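Local atomic coordinates of nuclease NucT (PDB entry 6EHI), a protein that is a nuclease of the phospholipase D-like (PLD-like) family and occurs here as an assembly of two chains. Residues A[51-65]-A[77-91]. The protein carries 1 engineered substitution. Sequence-based numbering, arbitrary orientation.
Sequences KSVASRGIKVQIIYD and IGYLDKYPNTKVCLL
Tyr64 and Ile77 pack tightly: the isoleucine lies over one face of the phenol ring, its CB 3.7 Å from the centroid of the Tyr64 ring, while the carbonyl O of Cys89 sits in plane at the ring edge. The long flat side chain of tyrosine suits this place, because it reaches from the strand across to helix 77-80 and carries its OH out to Thr76. Next to it, branched and apolar groups fill the buried face: Ile62 CD1 meets Leu80 CD1 at 3.7 Å, and Val88 packs on the Tyr64 edge.

Lys51 is packed just as closely. Its CG lies over the centre of the Tyr83 ring, opposite Pro84 CD; CE sits over the centre of the Tyr79 ring, and the bend at chi4 (-142°) sets NZ off-centre over the same face, a cation-pi contact 3.9 Å from the centroid. Lysine suits the place because its methylenes cover two aromatic rings while the ammonium reaches past them to the partly exposed side. Tyr83 OH donates to Ser55 OG (2.7 Å), which in turn donates to Lys51 O.

Six backbone hydrogen bonds join parallel strands 59-65 and 86-91; Val60, Ile62 and Tyr64 each use both N and O, and pairing runs from Val60 with Thr86 to Tyr64 with Leu90. Ile63 CG1 touches Cys89 SG, which is disulfide-bonded to Cys159.

The solvent side is looser: Lys59 points away, and Lys87 touches Gln61 only through its CB before its end leads off.

Strand 59-65, the connection with helices 66-69 and 77-80, and strand 86-91 form a right-handed beta-alpha-beta crossover. Strand 59-65 also pairs with strand 33-38; helix 44-54 packs through Ile50 on Val60 and Ile62, on the face carrying Tyr64, and helix 142-158 covers Gln61 and Ile63 on the opposite face.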
ATOM      1  N   LYS A  51      -1.161  13.974 -18.073  1.00 17.22           N
ATOM      2  CA  LYS A  51      -0.957  14.900 -19.199  1.00 21.82           C
ATOM      3  C   LYS A  51      -2.216  15.744 -19.470  1.00 20.07           C
ATOM      4  O   LYS A  51      -2.156  16.970 -19.687  1.00 21.18           O
ATOM      5  CB  LYS A  51      -0.532  14.150 -20.474  1.00 25.83           C
ATOM      6  CG  LYS A  51       0.905  13.662 -20.454  1.00 27.25           C
ATOM      7  CD  LYS A  51       1.277  12.963 -21.755  1.00 31.90           C
ATOM      8  CE  LYS A  51       2.783  12.938 -22.038  1.00 39.00           C
ATOM      9  NZ  LYS A  51       3.102  13.135 -23.508  1.00 41.86           N
ATOM     10  N   SER A  52      -3.376  15.086 -19.393  1.00 21.54           N
ATOM     11  CA  SER A  52      -4.643  15.713 -19.728  1.00 21.41           C
ATOM     12  C   SER A  52      -4.926  16.846 -18.733  1.00 22.43           C
ATOM     13  O   SER A  52      -5.288  17.940 -19.091  1.00 22.86           O
ATOM     14  CB  SER A  52      -5.774  14.674 -19.673  1.00 24.81           C
ATOM     15  OG  SER A  52      -7.000  15.287 -20.058  1.00 34.79           O
ATOM     16  N   VAL A  53      -4.726  16.583 -17.445  1.00 20.52           N
ATOM     17  CA  VAL A  53      -4.980  17.594 -16.493  1.00 18.74           C
ATOM     18  C   VAL A  53      -3.879  18.689 -16.436  1.00 19.46           C
ATOM     19  O   VAL A  53      -4.200  19.879 -16.348  1.00 21.79           O
ATOM     20  CB  VAL A  53      -5.358  16.975 -15.131  1.00 20.80           C
ATOM     21  CG1 VAL A  53      -4.126  16.467 -14.427  1.00 20.77           C
ATOM     22  CG2 VAL A  53      -6.154  17.966 -14.326  1.00 22.37           C
ATOM     23  N   ALA A  54      -2.596  18.321 -16.590  1.00 19.25           N
ATOM     24  CA  ALA A  54      -1.485  19.274 -16.694  1.00 18.41           C
ATOM     25  C   ALA A  54      -1.767  20.172 -17.925  1.00 19.99           C
ATOM     26  O   ALA A  54      -1.512  21.361 -17.879  1.00 20.39           O
ATOM     27  CB  ALA A  54      -0.148  18.570 -16.885  1.00 20.82           C
ATOM     28  N   SER A  55      -2.388  19.618 -18.950  1.00 23.95           N
ATOM     29  CA  SER A  55      -2.713  20.454 -20.168  1.00 23.46           C
ATOM     30  C   SER A  55      -3.758  21.549 -19.887  1.00 23.65           C
ATOM     31  O   SER A  55      -3.909  22.499 -20.653  1.00 21.88           O
ATOM     32  CB  SER A  55      -3.197  19.608 -21.322  1.00 27.63           C
ATOM     33  OG  SER A  55      -2.131  18.934 -21.901  1.00 36.91           O
ATOM     34  N   ARG A  56      -4.441  21.447 -18.768  1.00 22.09           N
ATOM     35  CA  ARG A  56      -5.487  22.406 -18.401  1.00 25.31           C
ATOM     36  C   ARG A  56      -4.946  23.446 -17.421  1.00 23.14           C
ATOM     37  O   ARG A  56      -5.714  24.280 -16.930  1.00 26.91           O
ATOM     38  CB  ARG A  56      -6.759  21.658 -17.852  1.00 25.39           C
ATOM     39  CG  ARG A  56      -7.535  20.892 -18.921  1.00 27.19           C
ATOM     40  CD  ARG A  56      -8.907  20.277 -18.536  1.00 31.69           C
ATOM     41  NE  ARG A  56      -8.900  19.455 -17.312  1.00 37.63           N
ATOM     42  CZ  ARG A  56      -9.154  19.937 -16.072  1.00 42.80           C
ATOM     43  NH1 ARG A  56      -9.162  19.130 -15.012  1.00 36.54           N
ATOM     44  NH2 ARG A  56      -9.399  21.229 -15.861  1.00 47.47           N
ATOM     45  N   GLY A  57      -3.646  23.402 -17.119  1.00 23.68           N
ATOM     46  CA  GLY A  57      -2.958  24.301 -16.253  1.00 22.47           C
ATOM     47  C   GLY A  57      -2.774  23.885 -14.789  1.00 20.99           C
ATOM     48  O   GLY A  57      -2.159  24.583 -14.038  1.00 23.93           O
ATOM     49  N   ILE A  58      -3.189  22.663 -14.449  1.00 22.70           N
ATOM     50  CA  ILE A  58      -2.982  22.144 -13.087  1.00 22.85           C
ATOM     51  C   ILE A  58      -1.533  21.781 -12.874  1.00 21.65           C
ATOM     52  O   ILE A  58      -0.888  21.188 -13.754  1.00 21.77           O
ATOM     53  CB  ILE A  58      -3.936  20.943 -12.857  1.00 24.45           C
ATOM     54  CG1 ILE A  58      -5.414  21.353 -12.550  1.00 26.44           C
ATOM     55  CG2 ILE A  58      -3.481  20.065 -11.676  1.00 28.99           C
ATOM     56  CD1 ILE A  58      -6.207  21.834 -13.708  1.00 26.40           C
ATOM     57  N   LYS A  59      -1.014  22.070 -11.694  1.00 22.63           N
ATOM     58  CA  LYS A  59       0.360  21.756 -11.339  1.00 23.26           C
ATOM     59  C   LYS A  59       0.435  20.307 -10.839  1.00 21.07           C
ATOM     60  O   LYS A  59      -0.218  19.957  -9.877  1.00 21.19           O
ATOM     61  CB  LYS A  59       0.841  22.685 -10.272  1.00 27.54           C
ATOM     62  CG  LYS A  59       0.928  24.125 -10.800  1.00 35.90           C
ATOM     63  CD  LYS A  59       1.431  25.106  -9.758  1.00 42.25           C
ATOM     64  CE  LYS A  59       2.874  25.492 -10.032  1.00 48.85           C
ATOM     65  NZ  LYS A  59       3.255  26.501  -8.995  1.00 53.03           N
ATOM     66  N   VAL A  60       1.323  19.523 -11.446  1.00 20.36           N
ATOM     67  CA  VAL A  60       1.530  18.156 -11.121  1.00 19.66           C
ATOM     68  C   VAL A  60       2.944  17.938 -10.623  1.00 19.21           C
ATOM     69  O   VAL A  60       3.922  18.436 -11.192  1.00 20.96           O
ATOM     70  CB  VAL A  60       1.283  17.305 -12.352  1.00 20.95           C
ATOM     71  CG1 VAL A  60       1.503  15.865 -12.025  1.00 19.70           C
ATOM     72  CG2 VAL A  60      -0.109  17.548 -12.864  1.00 21.68           C
ATOM     73  N   GLN A  61       3.075  17.208  -9.534  1.00 16.00           N
ATOM     74  CA  GLN A  61       4.381  16.847  -8.973  1.00 15.96           C
ATOM     75  C   GLN A  61       4.367  15.319  -8.745  1.00 14.45           C
ATOM     76  O   GLN A  61       3.368  14.793  -8.279  1.00 15.14           O
ATOM     77  CB  GLN A  61       4.561  17.527  -7.653  1.00 17.47           C
ATOM     78  CG  GLN A  61       4.680  19.034  -7.833  1.00 22.44           C
ATOM     79  CD  GLN A  61       4.662  19.802  -6.528  1.00 27.04           C
ATOM     80  OE1 GLN A  61       3.826  19.532  -5.653  1.00 32.48           O
ATOM     81  NE2 GLN A  61       5.632  20.726  -6.357  1.00 25.98           N
ATOM     82  N   ILE A  62       5.404  14.646  -9.187  1.00 14.95           N
ATOM     83  CA  ILE A  62       5.491  13.179  -9.074  1.00 14.69           C
ATOM     84  C   ILE A  62       6.826  12.802  -8.523  1.00 15.05           C
ATOM     85  O   ILE A  62       7.818  13.132  -9.150  1.00 16.13           O
ATOM     86  CB  ILE A  62       5.309  12.554 -10.456  1.00 15.12           C
ATOM     87  CG1 ILE A  62       4.113  13.189 -11.173  1.00 16.57           C
ATOM     88  CG2 ILE A  62       5.110  11.027 -10.323  1.00 15.85           C
ATOM     89  CD1 ILE A  62       3.857  12.607 -12.535  1.00 15.79           C
ATOM     90  N   ILE A  63       6.887  12.214  -7.324  1.00 14.30           N
ATOM     91  CA  ILE A  63       8.103  11.598  -6.732  1.00 13.93           C
ATOM     92  C   ILE A  63       8.089  10.109  -7.073  1.00 14.17           C
ATOM     93  O   ILE A  63       7.131   9.412  -6.687  1.00 14.37           O
ATOM     94  CB  ILE A  63       8.152  11.785  -5.195  1.00 15.22           C
ATOM     95  CG1 ILE A  63       7.942  13.267  -4.829  1.00 16.80           C
ATOM     96  CG2 ILE A  63       9.382  11.126  -4.664  1.00 15.25           C
ATOM     97  CD1 ILE A  63       7.828  13.602  -3.341  1.00 17.52           C
ATOM     98  N   TYR A  64       9.046   9.628  -7.884  1.00 13.11           N
ATOM     99  CA  TYR A  64       9.226   8.208  -8.197  1.00 13.67           C
ATOM    100  C   TYR A  64      10.296   7.545  -7.343  1.00 13.88           C
ATOM    101  O   TYR A  64      11.383   8.172  -7.037  1.00 14.03           O
ATOM    102  CB  TYR A  64       9.663   8.103  -9.614  1.00 14.17           C
ATOM    103  CG  TYR A  64       8.740   8.469 -10.751  1.00 15.91           C
ATOM    104  CD1 TYR A  64       8.470   9.836 -11.114  1.00 17.04           C
ATOM    105  CD2 TYR A  64       8.035   7.462 -11.450  1.00 15.83           C
ATOM    106  CE1 TYR A  64       7.666  10.149 -12.190  1.00 18.69           C
ATOM    107  CE2 TYR A  64       7.205   7.786 -12.495  1.00 17.31           C
ATOM    108  CZ  TYR A  64       7.014   9.117 -12.868  1.00 17.35           C
ATOM    109  OH  TYR A  64       6.161   9.452 -13.897  1.00 17.62           O
ATOM    110  N   ASP A  65      10.158   6.269  -6.994  1.00 13.48           N
ATOM    111  CA  ASP A  65      11.311   5.537  -6.420  1.00 14.40           C
ATOM    112  C   ASP A  65      12.583   5.623  -7.330  1.00 15.56           C
ATOM    113  O   ASP A  65      12.490   5.421  -8.561  1.00 15.35           O
ATOM    114  CB  ASP A  65      10.979   4.077  -6.117  1.00 13.46           C
ATOM    115  CG  ASP A  65      12.178   3.254  -5.686  1.00 12.75           C
ATOM    116  OD1 ASP A  65      12.567   3.421  -4.545  1.00 15.17           O
ATOM    117  OD2 ASP A  65      12.731   2.425  -6.499  1.00 15.65           O
ATOM    118  N   ILE A  77       8.319   8.120 -16.163  1.00 17.69           N
ATOM    119  CA  ILE A  77       9.059   9.337 -15.812  1.00 18.71           C
ATOM    120  C   ILE A  77       9.561  10.092 -17.053  1.00 20.13           C
ATOM    121  O   ILE A  77       9.388  11.289 -17.122  1.00 22.29           O
ATOM    122  CB  ILE A  77      10.155   9.106 -14.719  1.00 17.97           C
ATOM    123  CG1 ILE A  77      10.662  10.426 -14.194  1.00 20.03           C
ATOM    124  CG2 ILE A  77      11.280   8.150 -15.152  1.00 16.44           C
ATOM    125  CD1 ILE A  77      11.443  10.286 -12.914  1.00 21.14           C
ATOM    126  N   GLY A  78      10.131   9.344 -18.007  1.00 23.38           N
ATOM    127  CA  GLY A  78      10.602   9.942 -19.252  1.00 24.86           C
ATOM    128  C   GLY A  78       9.511  10.566 -20.089  1.00 28.44           C
ATOM    129  O   GLY A  78       9.684  11.623 -20.619  1.00 36.54           O
ATOM    130  N   TYR A  79       8.359   9.935 -20.117  1.00 26.48           N
ATOM    131  CA  TYR A  79       7.176  10.364 -20.880  1.00 25.59           C
ATOM    132  C   TYR A  79       6.626  11.648 -20.255  1.00 25.86           C
ATOM    133  O   TYR A  79       6.168  12.498 -20.957  1.00 26.22           O
ATOM    134  CB  TYR A  79       6.190   9.152 -20.951  1.00 30.83           C
ATOM    135  CG  TYR A  79       4.840   9.317 -21.636  1.00 37.15           C
ATOM    136  CD1 TYR A  79       4.737   9.524 -23.024  1.00 44.70           C
ATOM    137  CD2 TYR A  79       3.647   9.186 -20.909  1.00 46.47           C
ATOM    138  CE1 TYR A  79       3.495   9.661 -23.653  1.00 46.26           C
ATOM    139  CE2 TYR A  79       2.407   9.310 -21.535  1.00 50.20           C
ATOM    140  CZ  TYR A  79       2.337   9.543 -22.900  1.00 48.68           C
ATOM    141  OH  TYR A  79       1.105   9.657 -23.486  1.00 54.08           O
ATOM    142  N   LEU A  80       6.767  11.840 -18.920  1.00 23.82           N
ATOM    143  CA  LEU A  80       6.186  12.973 -18.263  1.00 22.92           C
ATOM    144  C   LEU A  80       7.164  14.069 -17.892  1.00 24.38           C
ATOM    145  O   LEU A  80       6.764  15.211 -17.595  1.00 26.32           O
ATOM    146  CB  LEU A  80       5.442  12.483 -16.994  1.00 22.57           C
ATOM    147  CG  LEU A  80       4.224  11.609 -17.225  1.00 20.31           C
ATOM    148  CD1 LEU A  80       3.726  11.140 -15.892  1.00 20.57           C
ATOM    149  CD2 LEU A  80       3.158  12.494 -17.844  1.00 22.15           C
ATOM    150  N   ASP A  81       8.441  13.774 -17.937  1.00 28.07           N
ATOM    151  CA  ASP A  81       9.474  14.676 -17.411  1.00 33.08           C
ATOM    152  C   ASP A  81       9.378  16.192 -17.750  1.00 37.94           C
ATOM    153  O   ASP A  81       9.260  17.068 -16.858  1.00 49.63           O
ATOM    154  CB  ASP A  81      10.842  14.137 -17.840  1.00 34.57           C
ATOM    155  CG  ASP A  81      12.002  15.056 -17.459  1.00 33.26           C
ATOM    156  OD1 ASP A  81      11.920  15.871 -16.509  1.00 31.67           O
ATOM    157  OD2 ASP A  81      13.053  14.931 -18.131  1.00 37.01           O
ATOM    158  N   LYS A  82       9.431  16.489 -19.015  1.00 34.36           N
ATOM    159  CA  LYS A  82       9.423  17.892 -19.436  1.00 35.91           C
ATOM    160  C   LYS A  82       8.017  18.382 -19.830  1.00 32.92           C
ATOM    161  O   LYS A  82       7.871  19.415 -20.450  1.00 33.18           O
ATOM    162  CB  LYS A  82      10.462  18.123 -20.565  1.00 39.84           C
ATOM    163  CG  LYS A  82      11.919  18.241 -20.087  1.00 44.11           C
ATOM    164  CD  LYS A  82      12.928  18.127 -21.241  1.00 47.39           C
ATOM    165  CE  LYS A  82      14.117  17.271 -20.861  1.00 48.27           C
ATOM    166  NZ  LYS A  82      14.837  17.865 -19.701  1.00 53.98           N
ATOM    167  N   TYR A  83       6.971  17.670 -19.438  1.00 28.32           N
ATOM    168  CA  TYR A  83       5.611  18.074 -19.734  1.00 27.45           C
ATOM    169  C   TYR A  83       5.254  19.369 -19.032  1.00 25.36           C
ATOM    170  O   TYR A  83       5.676  19.610 -17.922  1.00 25.89           O
ATOM    171  CB  TYR A  83       4.639  16.943 -19.363  1.00 26.23           C
ATOM    172  CG  TYR A  83       3.375  17.004 -20.180  1.00 25.00           C
ATOM    173  CD1 TYR A  83       3.367  16.530 -21.519  1.00 26.11           C
ATOM    174  CD2 TYR A  83       2.213  17.540 -19.638  1.00 21.86           C
ATOM    175  CE1 TYR A  83       2.211  16.610 -22.281  1.00 25.03           C
ATOM    176  CE2 TYR A  83       1.062  17.661 -20.407  1.00 25.10           C
ATOM    177  CZ  TYR A  83       1.078  17.183 -21.725  1.00 27.10           C
ATOM    178  OH  TYR A  83      -0.069  17.268 -22.446  1.00 27.76           O
ATOM    179  N   PRO A  84       4.516  20.261 -19.703  1.00 23.74           N
ATOM    180  CA  PRO A  84       4.084  21.489 -19.045  1.00 25.82           C
ATOM    181  C   PRO A  84       3.409  21.254 -17.697  1.00 22.84           C
ATOM    182  O   PRO A  84       2.646  20.283 -17.536  1.00 23.15           O
ATOM    183  CB  PRO A  84       3.119  22.071 -20.056  1.00 25.55           C
ATOM    184  CG  PRO A  84       3.806  21.721 -21.317  1.00 27.20           C
ATOM    185  CD  PRO A  84       4.212  20.302 -21.135  1.00 27.17           C
ATOM    186  N   ASN A  85       3.757  22.111 -16.745  1.00 18.85           N
ATOM    187  CA  ASN A  85       3.206  22.144 -15.380  1.00 20.23           C
ATOM    188  C   ASN A  85       3.560  20.881 -14.596  1.00 18.94           C
ATOM    189  O   ASN A  85       2.953  20.637 -13.568  1.00 21.12           O
ATOM    190  CB  ASN A  85       1.672  22.356 -15.391  1.00 25.00           C
ATOM    191  CG  ASN A  85       1.246  23.545 -16.264  1.00 28.27           C
ATOM    192  OD1 ASN A  85       0.423  23.429 -17.183  1.00 28.00           O
ATOM    193  ND2 ASN A  85       1.772  24.676 -15.941  1.00 22.01           N
ATOM    194  N   THR A  86       4.476  20.063 -15.103  1.00 17.87           N
ATOM    195  CA  THR A  86       4.805  18.730 -14.473  1.00 18.11           C
ATOM    196  C   THR A  86       6.248  18.696 -13.980  1.00 18.51           C
ATOM    197  O   THR A  86       7.200  18.878 -14.738  1.00 20.06           O
ATOM    198  CB  THR A  86       4.448  17.579 -15.413  1.00 18.00           C
ATOM    199  OG1 THR A  86       3.108  17.848 -15.891  1.00 18.99           O
ATOM    200  CG2 THR A  86       4.399  16.201 -14.770  1.00 18.29           C
ATOM    201  N   LYS A  87       6.403  18.427 -12.692  1.00 15.74           N
ATOM    202  CA  LYS A  87       7.682  18.285 -11.983  1.00 17.58           C
ATOM    203  C   LYS A  87       7.818  16.805 -11.689  1.00 16.20           C
ATOM    204  O   LYS A  87       6.965  16.245 -11.011  1.00 20.32           O
ATOM    205  CB  LYS A  87       7.702  19.046 -10.641  1.00 19.98           C
ATOM    206  CG  LYS A  87       9.095  19.033  -9.985  1.00 24.82           C
ATOM    207  CD  LYS A  87       9.069  19.549  -8.540  1.00 26.65           C
ATOM    208  CE  LYS A  87      10.403  19.516  -7.809  1.00 28.98           C
ATOM    209  NZ  LYS A  87      11.490  20.222  -8.544  1.00 29.38           N
ATOM    210  N   VAL A  88       8.866  16.168 -12.171  1.00 17.93           N
ATOM    211  CA  VAL A  88       9.147  14.747 -11.784  1.00 18.14           C
ATOM    212  C   VAL A  88      10.484  14.701 -11.092  1.00 18.24           C
ATOM    213  O   VAL A  88      11.401  15.496 -11.411  1.00 18.19           O
ATOM    214  CB  VAL A  88       9.072  13.772 -12.968  1.00 17.73           C
ATOM    215  CG1 VAL A  88       7.753  13.858 -13.657  1.00 17.59           C
ATOM    216  CG2 VAL A  88      10.249  13.970 -13.911  1.00 20.86           C
ATOM    217  N   CYS A  89      10.654  13.797 -10.114  1.00 16.01           N
ATOM    218  CA  CYS A  89      11.901  13.651  -9.452  1.00 17.61           C
ATOM    219  C   CYS A  89      12.030  12.215  -8.848  1.00 18.77           C
ATOM    220  O   CYS A  89      11.077  11.423  -8.981  1.00 14.99           O
ATOM    221  CB  CYS A  89      12.003  14.777  -8.410  1.00 20.14           C
ATOM    222  SG  CYS A  89      10.784  14.587  -7.048  1.00 22.20           S
ATOM    223  N   LEU A  90      13.154  11.891  -8.247  1.00 15.11           N
ATOM    224  CA  LEU A  90      13.486  10.551  -7.789  1.00 16.68           C
ATOM    225  C   LEU A  90      13.844  10.576  -6.343  1.00 17.90           C
ATOM    226  O   LEU A  90      14.461  11.526  -5.888  1.00 18.90           O
ATOM    227  CB  LEU A  90      14.667  10.018  -8.588  1.00 16.96           C
ATOM    228  CG  LEU A  90      14.529   9.848 -10.080  1.00 18.68           C
ATOM    229  CD1 LEU A  90      15.867   9.738 -10.843  1.00 18.35           C
ATOM    230  CD2 LEU A  90      13.653   8.641 -10.318  1.00 17.58           C
ATOM    231  N   LEU A  91      13.507   9.529  -5.582  1.00 15.32           N
ATOM    232  CA  LEU A  91      13.792   9.462  -4.215  1.00 14.78           C
ATOM    233  C   LEU A  91      14.165   8.084  -3.749  1.00 15.83           C
ATOM    234  O   LEU A  91      13.461   7.132  -4.097  1.00 15.78           O
ATOM    235  CB  LEU A  91      12.614  10.039  -3.469  1.00 13.75           C
ATOM    236  CG  LEU A  91      12.650  10.120  -1.974  1.00 15.80           C
ATOM    237  CD1 LEU A  91      13.809  11.011  -1.476  1.00 16.84           C
ATOM    238  CD2 LEU A  91      11.323  10.634  -1.499  1.00 15.84           C
TER